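Local coordinates for DltD domain-containing protein (Beauveria bassiana, PDB 7D78) that is a fungal thioesterase of the alpha/beta-hydrolase fold that probably acts as a polyketide cyclase, closing medium-ring lactones, at residues D36-R41 and D86-G91; Y45-K50 and T74-G79. All blocks are in the same frame, centred on the assembly; numbering follows the deposited sequence.

Interaction 1 (D36-R41 and D86-G91)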
loop_
_atom_site.group_PDB
_atom_site.type_symbol
_atom_site.label_atom_id
_atom_site.label_comp_id
_atom_site.label_asym_id
_atom_site.label_seq_id
_atom_site.Cartn_x
_atom_site.Cartn_y
_atom_site.Cartn_z
ATOM N N ASP A 36 -16.191 3.048 0.518
ATOM C CA ASP A 36 -16.441 3.133 -0.921
ATOM C C ASP A 36 -17.723 2.412 -1.352
ATOM O O ASP A 36 -18.002 2.326 -2.554
ATOM C CB ASP A 36 -15.217 2.627 -1.719
ATOM C CG ASP A 36 -15.030 1.109 -1.664
ATOM O OD1 ASP A 36 -15.708 0.414 -0.884
ATOM O OD2 ASP A 36 -14.175 0.599 -2.418
ATOM N N GLY A 37 -18.518 1.914 -0.413
ATOM C CA GLY A 37 -19.828 1.370 -0.738
ATOM C C GLY A 37 -19.891 -0.128 -0.990
ATOM O O GLY A 37 -20.955 -0.635 -1.359
ATOM N N ILE A 38 -18.801 -0.842 -0.814
ATOM C CA ILE A 38 -18.761 -2.297 -0.958
ATOM C C ILE A 38 -19.384 -2.919 0.288
ATOM O O ILE A 38 -19.308 -2.350 1.385
ATOM C CB ILE A 38 -17.290 -2.738 -1.175
ATOM C CG1 ILE A 38 -17.001 -2.943 -2.661
ATOM C CG2 ILE A 38 -16.902 -3.980 -0.385
ATOM C CD1 ILE A 38 -17.318 -1.738 -3.495
ATOM N N ILE A 39 -20.051 -4.061 0.126
ATOM C CA ILE A 39 -20.644 -4.789 1.248
ATOM C C ILE A 39 -19.765 -5.985 1.584
ATOM O O ILE A 39 -19.542 -6.853 0.734
ATOM C CB ILE A 39 -22.072 -5.259 0.926
ATOM C CG1 ILE A 39 -22.937 -4.098 0.443
ATOM C CG2 ILE A 39 -22.686 -5.961 2.139
ATOM C CD1 ILE A 39 -23.558 -3.322 1.534
ATOM N N ILE A 40 -19.289 -6.046 2.833
ATOM C CA ILE A 40 -18.610 -7.223 3.374
ATOM C C ILE A 40 -19.662 -8.092 4.055
ATOM O O ILE A 40 -20.484 -7.580 4.823
ATOM C CB ILE A 40 -17.516 -6.814 4.379
ATOM C CG1 ILE A 40 -16.442 -5.944 3.706
ATOM C CG2 ILE A 40 -16.940 -8.039 5.099
ATOM C CD1 ILE A 40 -15.668 -6.660 2.629
ATOM N N ARG A 41 -19.634 -9.400 3.800
ATOM C CA ARG A 41 -20.616 -10.323 4.358
ATOM C C ARG A 41 -19.947 -11.364 5.245
ATOM O O ARG A 41 -18.860 -11.862 4.930
ATOM C CB ARG A 41 -21.421 -11.026 3.230
ATOM C CG ARG A 41 -22.137 -10.011 2.333
ATOM C CD ARG A 41 -23.159 -10.619 1.373
ATOM N NE ARG A 41 -23.890 -9.530 0.721
ATOM C CZ ARG A 41 -23.421 -8.849 -0.319
ATOM N NH1 ARG A 41 -22.238 -9.175 -0.840
ATOM N NH2 ARG A 41 -24.126 -7.853 -0.844
ATOM N N ASP A 86 -16.045 -12.898 4.914
ATOM C CA ASP A 86 -15.292 -13.017 3.671
ATOM C C ASP A 86 -14.691 -11.664 3.327
ATOM O O ASP A 86 -15.442 -10.694 3.151
ATOM C CB ASP A 86 -16.190 -13.484 2.527
ATOM C CG ASP A 86 -16.600 -14.954 2.658
ATOM O OD1 ASP A 86 -15.831 -15.741 3.242
ATOM O OD2 ASP A 86 -17.676 -15.324 2.139
ATOM N N PRO A 87 -13.372 -11.540 3.222
ATOM C CA PRO A 87 -12.793 -10.237 2.876
ATOM C C PRO A 87 -13.217 -9.786 1.483
ATOM O O PRO A 87 -13.784 -10.534 0.685
ATOM C CB PRO A 87 -11.275 -10.480 2.952
ATOM C CG PRO A 87 -11.127 -11.721 3.830
ATOM C CD PRO A 87 -12.334 -12.560 3.464
ATOM N N ARG A 88 -12.909 -8.523 1.201
ATOM C CA ARG A 88 -13.232 -7.896 -0.077
ATOM C C ARG A 88 -12.834 -8.768 -1.267
ATOM O O ARG A 88 -11.718 -9.288 -1.324
ATOM C CB ARG A 88 -12.521 -6.545 -0.157
ATOM C CG ARG A 88 -12.763 -5.807 -1.479
ATOM C CD ARG A 88 -11.955 -4.534 -1.524
ATOM N NE ARG A 88 -12.401 -3.576 -0.521
ATOM C CZ ARG A 88 -13.069 -2.463 -0.806
ATOM N NH1 ARG A 88 -13.374 -2.184 -2.061
ATOM N NH2 ARG A 88 -13.432 -1.636 0.164
ATOM N N SER A 89 -13.777 -8.936 -2.206
ATOM C CA SER A 89 -13.648 -9.644 -3.484
ATOM C C SER A 89 -13.564 -11.158 -3.334
ATOM O O SER A 89 -13.255 -11.849 -4.317
ATOM C CB SER A 89 -12.444 -9.147 -4.307
ATOM O OG SER A 89 -11.262 -9.817 -3.915
ATOM N N ILE A 90 -13.856 -11.695 -2.143
ATOM C CA ILE A 90 -13.755 -13.114 -1.837
ATOM C C ILE A 90 -15.121 -13.628 -1.385
ATOM O O ILE A 90 -15.839 -12.940 -0.654
ATOM C CB ILE A 90 -12.697 -13.357 -0.737
ATOM C CG1 ILE A 90 -11.310 -12.951 -1.243
ATOM C CG2 ILE A 90 -12.737 -14.800 -0.234
ATOM C CD1 ILE A 90 -10.248 -12.901 -0.160
ATOM N N GLY A 91 -15.473 -14.835 -1.824
ATOM C CA GLY A 91 -16.621 -15.517 -1.251
ATOM C C GLY A 91 -17.891 -14.724 -1.465
ATOM O O GLY A 91 -18.203 -14.298 -2.583
#
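R88 reaches back from the turn that follows strand 81-86 to grip D36, and the pair illustrates how a beta turn after a strand can be tied to the loop leading into a neighbouring strand, here 39-45, with I38 and I40 packing beside the salt bridge. The guanidinium meets the carboxylate end-on with two nitrogens: NH1 of R88 lies 2.9 Å from OD2 of D36, on the syn lone pair, while NH2 of R88 takes OD1 of D36 at 3.2 Å from above the carboxylate plane. The two planes are 54° apart, which makes this a twisted salt bridge. I38 covers one guanidinium face, its CG2 4.1 Å above the centre. R88 can span the gap because its CG stands anti to the backbone N (chi1 179°) and the chain then bends at chi3.

Deeper in, the contact is tighter, a van der Waals packing of isoleucine methyls on the backbone. CD1 of I40 comes to 3.6 Å from the backbone N of R88, at the type II turn running from P87 to I90, and CG2 of I40 rests 3.6 Å from the carbonyl O of D86. I113 of helix 103-118 also packs against I40. The backbone N of D86 donates to the carbonyl O of R41 at 3.0 Å.

The outer side, where D36 is exposed, relies on charge instead. D109 supplies a second carboxylate to NH2 of R88, and T34 bonds OD1 of D36. With two acidic partners, D36 and D109, the guanidinium probably has its positive charge well balanced and its freedom to swing curtailed, even near solvent.

Interaction 2 (Y45-K50 and T74-G79)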
loop_
_atom_site.group_PDB
_atom_site.type_symbol
_atom_site.label_atom_id
_atom_site.label_comp_id
_atom_site.label_asym_id
_atom_site.label_seq_id
_atom_site.Cartn_x
_atom_site.Cartn_y
_atom_site.Cartn_z
ATOM N N TYR A 45 -21.949 -14.602 15.307
ATOM C CA TYR A 45 -22.343 -15.509 16.384
ATOM C C TYR A 45 -22.570 -14.654 17.631
ATOM O O TYR A 45 -21.615 -14.270 18.308
ATOM C CB TYR A 45 -21.261 -16.560 16.609
ATOM C CG TYR A 45 -21.047 -17.545 15.466
ATOM C CD1 TYR A 45 -20.373 -17.167 14.304
ATOM C CD2 TYR A 45 -21.491 -18.864 15.565
ATOM C CE1 TYR A 45 -20.153 -18.075 13.262
ATOM C CE2 TYR A 45 -21.283 -19.781 14.530
ATOM C CZ TYR A 45 -20.611 -19.379 13.382
ATOM O OH TYR A 45 -20.401 -20.278 12.358
ATOM N N ALA A 46 -23.834 -14.339 17.922
ATOM C CA ALA A 46 -24.190 -13.404 18.983
ATOM C C ALA A 46 -24.218 -14.098 20.342
ATOM O O ALA A 46 -24.413 -15.308 20.444
ATOM C CB ALA A 46 -25.558 -12.776 18.713
ATOM N N VAL A 47 -24.024 -13.311 21.397
ATOM C CA VAL A 47 -24.236 -13.789 22.756
ATOM C C VAL A 47 -25.409 -13.023 23.344
ATOM O O VAL A 47 -25.785 -11.947 22.870
ATOM C CB VAL A 47 -22.985 -13.646 23.647
ATOM C CG1 VAL A 47 -21.813 -14.400 23.031
ATOM C CG2 VAL A 47 -22.651 -12.173 23.867
ATOM N N ASP A 48 -26.011 -13.608 24.379
ATOM C CA ASP A 48 -27.112 -12.946 25.061
ATOM C C ASP A 48 -26.590 -11.747 25.838
ATOM O O ASP A 48 -25.455 -11.738 26.317
ATOM C CB ASP A 48 -27.824 -13.913 26.010
ATOM C CG ASP A 48 -28.403 -15.120 25.293
ATOM O OD1 ASP A 48 -29.081 -14.937 24.255
ATOM O OD2 ASP A 48 -28.179 -16.256 25.769
ATOM N N GLY A 49 -27.430 -10.722 25.954
ATOM C CA GLY A 49 -27.023 -9.544 26.698
ATOM C C GLY A 49 -26.060 -8.704 25.885
ATOM O O GLY A 49 -26.242 -8.492 24.681
ATOM N N LYS A 50 -25.021 -8.213 26.541
ATOM C CA LYS A 50 -24.006 -7.392 25.891
ATOM C C LYS A 50 -22.649 -7.909 26.328
ATOM O O LYS A 50 -22.426 -8.105 27.524
ATOM C CB LYS A 50 -24.151 -5.907 26.258
ATOM C CG LYS A 50 -23.271 -4.978 25.433
ATOM C CD LYS A 50 -23.387 -3.540 25.880
ATOM C CE LYS A 50 -23.623 -2.642 24.713
ATOM N NZ LYS A 50 -24.230 -1.317 25.062
ATOM N N THR A 74 -16.952 -22.009 19.725
ATOM C CA THR A 74 -16.333 -22.039 21.049
ATOM C C THR A 74 -16.277 -20.645 21.650
ATOM O O THR A 74 -16.617 -20.450 22.824
ATOM C CB THR A 74 -14.929 -22.645 20.971
ATOM O OG1 THR A 74 -15.018 -24.000 20.523
ATOM C CG2 THR A 74 -14.248 -22.621 22.343
ATOM N N PHE A 75 -15.845 -19.659 20.859
ATOM C CA PHE A 75 -15.827 -18.280 21.342
ATOM C C PHE A 75 -17.214 -17.859 21.808
ATOM O O PHE A 75 -17.376 -17.292 22.894
ATOM C CB PHE A 75 -15.329 -17.341 20.241
ATOM C CG PHE A 75 -13.842 -17.394 19.998
ATOM C CD1 PHE A 75 -12.977 -17.936 20.937
ATOM C CD2 PHE A 75 -13.304 -16.873 18.821
ATOM C CE1 PHE A 75 -11.605 -17.969 20.711
ATOM C CE2 PHE A 75 -11.932 -16.906 18.582
ATOM C CZ PHE A 75 -11.080 -17.453 19.521
ATOM N N GLN A 76 -18.234 -18.156 21.002
ATOM C CA GLN A 76 -19.599 -17.794 21.364
ATOM C C GLN A 76 -20.036 -18.463 22.663
ATOM O O GLN A 76 -20.696 -17.837 23.499
ATOM C CB GLN A 76 -20.543 -18.177 20.233
ATOM C CG GLN A 76 -21.983 -17.864 20.504
ATOM C CD GLN A 76 -22.885 -18.441 19.438
ATOM O OE1 GLN A 76 -22.718 -19.584 19.022
ATOM N NE2 GLN A 76 -23.836 -17.649 18.982
ATOM N N SER A 77 -19.691 -19.739 22.846
ATOM C CA SER A 77 -20.107 -20.437 24.057
ATOM C C SER A 77 -19.376 -19.932 25.291
ATOM O O SER A 77 -19.834 -20.183 26.409
ATOM C CB SER A 77 -19.884 -21.941 23.914
ATOM O OG SER A 77 -18.509 -22.250 23.959
ATOM N N GLN A 78 -18.250 -19.240 25.121
ATOM C CA GLN A 78 -17.539 -18.639 26.236
ATOM C C GLN A 78 -17.872 -17.160 26.408
ATOM O O GLN A 78 -17.200 -16.463 27.176
ATOM C CB GLN A 78 -16.035 -18.848 26.068
ATOM C CG GLN A 78 -15.644 -20.323 26.177
ATOM C CD GLN A 78 -14.146 -20.549 26.183
ATOM O OE1 GLN A 78 -13.376 -19.685 26.593
ATOM N NE2 GLN A 78 -13.725 -21.728 25.738
ATOM N N GLY A 79 -18.900 -16.670 25.726
ATOM C CA GLY A 79 -19.389 -15.325 25.951
ATOM C C GLY A 79 -18.875 -14.259 25.006
ATOM O O GLY A 79 -19.035 -13.068 25.305
#
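Q76 lays its side chain across the backbone at Y45 and A46, a worked example of a helix's last turn fastened to a neighbouring loop by one amide. Its CG is anti to the backbone N (chi1 179°), and the chain runs on extended, so the carboxamide is carried clear of the helix. NE2 of Q76 then donates to the carbonyl O of A46 at 2.8 Å, a bond of 162° at the hydrogen. The acceptor lies close to the amide plane, although the donor is tilted from the carbonyl plane of A46. NE2 also bonds the carbonyl O of S26, giving the amide nitrogen two acceptors.

Y45 meets the same side chain at about a right angle. OE1 of Q76 sits at the ring edge, 3.7 Å from CD2 of Y45, with ring and amide planes 81° apart; CB of Y45 passes 3.8 Å from the amide carbon CD of Q76. The ring itself continues past P69 and A72 of helix 68-77, and its OH bonds R43.

V47 closes the other flank. With this methyl turned beside the backbone N of its own residue, CG1 of V47 touches O of Q76 at 3.6 Å and C of G79 at 3.5 Å. G79, at positive phi, is the C-prime residue of the Schellman motif that ends the helix, its N bonded to the O of Q76.

An alanine in place of Q76 would probably leave the carbonyl of A46 without this donor and open a gap beside CB of Y45. The chemistry is thus directional where the amide reaches the loop, in one hydrogen bond to A46, and elsewhere van der Waals packing against backbone and ring edge.

Interactions 1 and 2 lie at opposite ends of strand 39-45, their centres about 24 Å apart, and their segments do not touch each other. Along the chain the second is nested within the first: 36-41 leads through the strand to 45-50, then helix 68-77 with 74-79, and finally strand 81-86 leads to 86-91. Strands 39-45 and 81-86 are antiparallel neighbours in the eight-stranded mixed sheet, so both contacts bear on the same strand pair. Interaction 1 ties its segment to the loop before helix 103-118. Together they tie the two ends of strand 39-45 to the loop after strand 81-86 and to the C-terminal end of helix 68-77.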